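Local coordinates for protein transcriptional regulator KdgR (Pseudomonas aeruginosa, PDB 5Y6I) that probably binds DNA and regulates transcription as an IclR-family factor with a helix-turn-helix domain and a GAF-like C-terminal domain, at residues M91-S96 / W257-D262; G121-Q126 / G141-L146. One frame throughout, in Å; residues are numbered along the deposited sequence.

Contact 1 of 2, residues M91-S96 / W257-D262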
loop_
_atom_site.group_PDB
_atom_site.type_symbol
_atom_site.label_atom_id
_atom_site.label_comp_id
_atom_site.label_asym_id
_atom_site.label_seq_id
_atom_site.Cartn_x
_atom_site.Cartn_y
_atom_site.Cartn_z
ATOM N N MET A 91 -6.509 1.983 -0.062
ATOM C CA MET A 91 -6.169 2.409 1.289
ATOM C C MET A 91 -6.303 3.923 1.422
ATOM O O MET A 91 -5.968 4.676 0.504
ATOM C CB MET A 91 -4.745 1.981 1.635
ATOM C CG MET A 91 -4.559 0.532 1.997
ATOM S SD MET A 91 -2.871 0.220 2.569
ATOM C CE MET A 91 -1.938 0.571 1.089
ATOM N N ASP A 92 -6.826 4.364 2.571
ATOM C CA ASP A 92 -6.993 5.794 2.847
ATOM C C ASP A 92 -7.089 5.963 4.362
ATOM O O ASP A 92 -8.153 5.738 4.945
ATOM C CB ASP A 92 -8.220 6.366 2.158
ATOM C CG ASP A 92 -8.427 7.831 2.480
ATOM O OD1 ASP A 92 -7.413 8.536 2.640
ATOM O OD2 ASP A 92 -9.587 8.281 2.592
ATOM N N VAL A 93 -5.983 6.368 4.986
ATOM C CA VAL A 93 -5.998 6.543 6.427
ATOM C C VAL A 93 -7.016 7.596 6.832
ATOM O O VAL A 93 -7.505 7.577 7.960
ATOM C CB VAL A 93 -4.588 6.896 6.937
ATOM C CG1 VAL A 93 -4.221 8.323 6.553
ATOM C CG2 VAL A 93 -4.485 6.667 8.438
ATOM N N LEU A 94 -7.373 8.514 5.937
ATOM C CA LEU A 94 -8.361 9.516 6.321
ATOM C C LEU A 94 -9.736 8.888 6.455
ATOM O O LEU A 94 -10.498 9.247 7.361
ATOM C CB LEU A 94 -8.381 10.660 5.313
ATOM C CG LEU A 94 -7.561 11.867 5.795
ATOM C CD1 LEU A 94 -6.118 11.495 6.111
ATOM C CD2 LEU A 94 -7.631 13.042 4.816
ATOM N N LYS A 95 -10.060 7.935 5.573
ATOM C CA LYS A 95 -11.294 7.163 5.701
ATOM C C LYS A 95 -11.258 6.278 6.942
ATOM O O LYS A 95 -12.104 6.407 7.838
ATOM C CB LYS A 95 -11.515 6.325 4.438
ATOM C CG LYS A 95 -12.740 5.385 4.467
ATOM C CD LYS A 95 -12.355 3.904 4.647
ATOM C CE LYS A 95 -13.476 3.123 5.341
ATOM N NZ LYS A 95 -13.070 1.767 5.835
ATOM N N SER A 96 -10.258 5.393 7.034
ATOM C CA SER A 96 -10.267 4.375 8.085
ATOM C C SER A 96 -10.195 4.987 9.481
ATOM O O SER A 96 -10.649 4.366 10.450
ATOM C CB SER A 96 -9.098 3.391 7.909
ATOM O OG SER A 96 -8.787 3.150 6.546
ATOM N N TRP A 257 -4.372 -2.069 11.694
ATOM C CA TRP A 257 -4.787 -3.407 11.293
ATOM C C TRP A 257 -5.938 -3.358 10.299
ATOM O O TRP A 257 -6.081 -4.264 9.470
ATOM C CB TRP A 257 -5.160 -4.206 12.536
ATOM C CG TRP A 257 -5.712 -5.576 12.315
ATOM C CD1 TRP A 257 -5.054 -6.764 12.460
ATOM C CD2 TRP A 257 -7.058 -5.903 11.964
ATOM N NE1 TRP A 257 -5.905 -7.810 12.196
ATOM C CE2 TRP A 257 -7.143 -7.305 11.889
ATOM C CE3 TRP A 257 -8.202 -5.138 11.692
ATOM C CZ2 TRP A 257 -8.327 -7.963 11.551
ATOM C CZ3 TRP A 257 -9.371 -5.784 11.354
ATOM C CH2 TRP A 257 -9.427 -7.185 11.287
ATOM N N ARG A 258 -6.751 -2.303 10.332
ATOM C CA ARG A 258 -7.800 -2.204 9.325
ATOM C C ARG A 258 -7.262 -1.791 7.965
ATOM O O ARG A 258 -7.927 -2.030 6.948
ATOM C CB ARG A 258 -8.890 -1.241 9.796
ATOM C CG ARG A 258 -9.828 -1.921 10.796
ATOM C CD ARG A 258 -10.614 -0.957 11.676
ATOM N NE ARG A 258 -11.187 0.136 10.904
ATOM C CZ ARG A 258 -12.162 0.921 11.345
ATOM N NH1 ARG A 258 -12.623 1.909 10.586
ATOM N NH2 ARG A 258 -12.687 0.704 12.545
ATOM N N MET A 259 -6.083 -1.181 7.926
ATOM C CA MET A 259 -5.396 -0.893 6.684
ATOM C C MET A 259 -4.482 -2.033 6.243
ATOM O O MET A 259 -3.725 -1.869 5.290
ATOM C CB MET A 259 -4.608 0.407 6.829
ATOM C CG MET A 259 -5.502 1.569 7.231
ATOM S SD MET A 259 -4.772 3.172 6.914
ATOM C CE MET A 259 -4.846 3.158 5.136
ATOM N N GLY A 260 -4.519 -3.175 6.911
ATOM C CA GLY A 260 -3.793 -4.326 6.433
ATOM C C GLY A 260 -2.491 -4.577 7.136
ATOM O O GLY A 260 -1.838 -5.596 6.868
ATOM N N TYR A 261 -2.104 -3.697 8.036
ATOM C CA TYR A 261 -0.812 -3.792 8.691
ATOM C C TYR A 261 -0.814 -4.972 9.644
ATOM O O TYR A 261 -1.747 -5.142 10.426
ATOM C CB TYR A 261 -0.525 -2.480 9.436
ATOM C CG TYR A 261 0.791 -2.489 10.162
ATOM C CD1 TYR A 261 1.977 -2.685 9.473
ATOM C CD2 TYR A 261 0.846 -2.312 11.538
ATOM C CE1 TYR A 261 3.178 -2.708 10.127
ATOM C CE2 TYR A 261 2.051 -2.323 12.204
ATOM C CZ TYR A 261 3.213 -2.532 11.494
ATOM O OH TYR A 261 4.423 -2.552 12.151
ATOM N N ASP A 262 0.232 -5.785 9.583
ATOM C CA ASP A 262 0.297 -7.029 10.340
ATOM C C ASP A 262 0.792 -6.844 11.768
ATOM O O ASP A 262 0.883 -7.832 12.507
ATOM C CB ASP A 262 1.196 -8.046 9.618
ATOM C CG ASP A 262 2.590 -7.503 9.306
ATOM O OD1 ASP A 262 3.106 -6.663 10.074
ATOM O OD2 ASP A 262 3.182 -7.937 8.287
#

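Contact 2 of 2, residues G121-Q126 / G141-L146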
loop_
_atom_site.group_PDB
_atom_site.type_symbol
_atom_site.label_atom_id
_atom_site.label_comp_id
_atom_site.label_asym_id
_atom_site.label_seq_id
_atom_site.Cartn_x
_atom_site.Cartn_y
_atom_site.Cartn_z
ATOM N N GLY A 121 5.922 19.202 6.690
ATOM C CA GLY A 121 5.954 18.443 7.914
ATOM C C GLY A 121 4.590 18.088 8.425
ATOM O O GLY A 121 3.641 18.038 7.686
ATOM N N ALA A 122 4.499 17.858 9.714
ATOM C CA ALA A 122 3.250 17.478 10.320
ATOM C C ALA A 122 2.190 18.475 9.983
ATOM O O ALA A 122 2.329 19.648 10.208
ATOM C CB ALA A 122 3.402 17.359 11.805
ATOM N N THR A 123 1.119 17.980 9.412
ATOM C CA THR A 123 0.014 18.829 9.003
ATOM C C THR A 123 -1.270 18.224 9.554
ATOM O O THR A 123 -1.590 17.067 9.253
ATOM C CB THR A 123 -0.039 18.936 7.481
ATOM O OG1 THR A 123 1.242 19.333 6.995
ATOM C CG2 THR A 123 -1.049 19.951 7.056
ATOM N N VAL A 124 -1.985 18.992 10.375
ATOM C CA VAL A 124 -3.216 18.511 10.994
ATOM C C VAL A 124 -4.340 18.582 9.966
ATOM O O VAL A 124 -4.648 19.658 9.443
ATOM C CB VAL A 124 -3.553 19.323 12.251
ATOM C CG1 VAL A 124 -4.919 18.909 12.827
ATOM C CG2 VAL A 124 -2.421 19.188 13.287
ATOM N N VAL A 125 -4.946 17.433 9.666
ATOM C CA VAL A 125 -5.941 17.339 8.605
ATOM C C VAL A 125 -7.321 16.973 9.123
ATOM O O VAL A 125 -8.265 16.894 8.325
ATOM C CB VAL A 125 -5.511 16.335 7.515
ATOM C CG1 VAL A 125 -4.287 16.870 6.766
ATOM C CG2 VAL A 125 -5.264 14.965 8.119
ATOM N N GLN A 126 -7.477 16.756 10.426
ATOM C CA GLN A 126 -8.746 16.269 10.949
ATOM C C GLN A 126 -8.704 16.302 12.478
ATOM O O GLN A 126 -7.702 15.893 13.074
ATOM C CB GLN A 126 -9.003 14.861 10.394
ATOM C CG GLN A 126 -9.699 13.884 11.272
ATOM C CD GLN A 126 -10.120 12.626 10.499
ATOM O OE1 GLN A 126 -9.622 12.351 9.410
ATOM N NE2 GLN A 126 -11.043 11.869 11.066
ATOM N N GLY A 141 -5.518 22.047 9.273
ATOM C CA GLY A 141 -4.655 22.952 8.545
ATOM C C GLY A 141 -3.473 23.472 9.334
ATOM O O GLY A 141 -2.617 24.153 8.758
ATOM N N SER A 142 -3.393 23.186 10.628
ATOM C CA SER A 142 -2.233 23.604 11.395
ATOM C C SER A 142 -1.053 22.727 11.029
ATOM O O SER A 142 -1.203 21.518 10.841
ATOM C CB SER A 142 -2.513 23.516 12.895
ATOM O OG SER A 142 -3.246 24.656 13.354
ATOM N N VAL A 143 0.110 23.351 10.880
ATOM C CA VAL A 143 1.384 22.657 10.703
ATOM C C VAL A 143 2.144 22.765 12.020
ATOM O O VAL A 143 2.367 23.872 12.514
ATOM C CB VAL A 143 2.214 23.255 9.552
ATOM C CG1 VAL A 143 3.506 22.476 9.380
ATOM C CG2 VAL A 143 1.411 23.267 8.255
ATOM N N LEU A 144 2.546 21.614 12.594
ATOM C CA LEU A 144 3.221 21.595 13.888
ATOM C C LEU A 144 4.737 21.505 13.701
ATOM O O LEU A 144 5.222 21.131 12.628
ATOM C CB LEU A 144 2.698 20.417 14.722
ATOM C CG LEU A 144 1.185 20.149 14.704
ATOM C CD1 LEU A 144 0.821 18.891 15.455
ATOM C CD2 LEU A 144 0.438 21.343 15.290
ATOM N N PRO A 145 5.534 21.841 14.718
ATOM C CA PRO A 145 6.990 21.806 14.533
ATOM C C PRO A 145 7.512 20.382 14.532
ATOM O O PRO A 145 6.904 19.477 15.109
ATOM C CB PRO A 145 7.526 22.592 15.736
ATOM C CG PRO A 145 6.503 22.413 16.796
ATOM C CD PRO A 145 5.165 22.278 16.078
ATOM N N LEU A 146 8.659 20.183 13.867
ATOM C CA LEU A 146 9.208 18.833 13.804
ATOM C C LEU A 146 9.728 18.385 15.163
ATOM O O LEU A 146 9.463 17.259 15.590
ATOM C CB LEU A 146 10.322 18.732 12.755
ATOM C CG LEU A 146 10.823 17.306 12.507
ATOM C CD1 LEU A 146 9.999 16.565 11.472
ATOM C CD2 LEU A 146 12.251 17.295 12.112
#

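Contact 1 of 2, residues M91-S96 / W257-D262
M259 packs against M91, V93 and S96 where helix 93-108 begins. The contact lies in the GAF-like C-terminal domain of the IclR family. It joins the N-terminal end of that helix to segment 257-262, at the C-terminal end of helix 244-258.

The apolar part centres on M259. Its chain bends at the thioether (chi3 70°), which brings CE to 3.4 Å from V93 N. The same methyl lies 3.7 Å from M91 CB, and the two methionine chains cross at a slant. M259 SD rests on V93, 3.7 Å from CB. M91 turns its own sulfur to the backbone, with SD 3.5 Å from M259 O. L81 of the second subunit also packs on M91, so the contact borders the dimer interface.

The polar part is mostly local to the helix start. D92 is the N-cap, and its two carboxylate oxygens take weak bonds from L94 N and K95 N. D92 O accepts from both S96 N and S96 OG. The hydroxyl sits above the carbonyl plane, 53° out of it.

The charged part is looser. K95 NZ and R258 NH1 carry like charges 4.8 Å apart, which may be mildly unfavourable. R258 NH1 also approaches S96 O obliquely at 3.2 Å, but the angle is too poor for a hydrogen bond.

Contact 2 of 2, residues G121-Q126 / G141-L146
T123 and V143 form a single antiparallel bridge. They are a non-hydrogen-bonded pair, with their CA atoms 4.4 Å apart. The bridge lays the loop before helix 150-158 along strand 121-128. Within this chain, that strand is the outermost on its side of the five-stranded sheet of the GAF-like C-terminal domain. Further along the strand, V125 and Q126 both face L114 of strand 111-118 in a classic beta bulge.

Backbone bonds flank the bridge. V124 N gives a nearly straight bond to S142 O (2.7 Å, 177°), close to the line of the carbonyl. On the other side, L144 N reaches A122 O at 3.1 Å from above the carbonyl plane. G141 N also bonds to V124 O, though the modelled length is doubtfully short. The positive phi of G141 suits glycine.

The tight side carries A122, V124 and L144. V124 holds CG1 anti to the backbone N (chi1 174°), which leaves CG2 beside that N and 3.9 Å from L144 CD1. It is also near L144 CG and CD2, so one methyl meets the branched end of the leucine. A122 CB faces L144 CB more loosely, at 4.3 Å. F113 of strand 111-118 touches both V124 and L144. T151 of helix 150-158 lies against A122 and L144.

The other side is looser and more open to solvent. V143 is exposed, and T123 is partly exposed. On this open side T123 and V143 meet at a slant, with T123 OG1 4.1 Å from V143 CG2. T123 OG1 is held instead by its own strand, donating to G121 O at 2.8 Å.

How the contacts relate
Both contacts belong to the C-terminal domain, and their centres are 20 Å apart. In sequence, contact 1 brackets contact 2: segments 91-96 and 257-262 lie 161 residues apart in the chain, while 121-126 and 141-146 are only 15 apart. The centre of contact 1 is about 6 Å from the centre of the chain, and this contact borders the second subunit. The centre of contact 2 is about 18 Å from it, and no other subunit touches that contact. Helix 93-108 links them by packing on the sheet. L94 CD1 approaches V125 CG2 at 4.1 Å, and L94 O lies 3.8 Å from Q126 OE1.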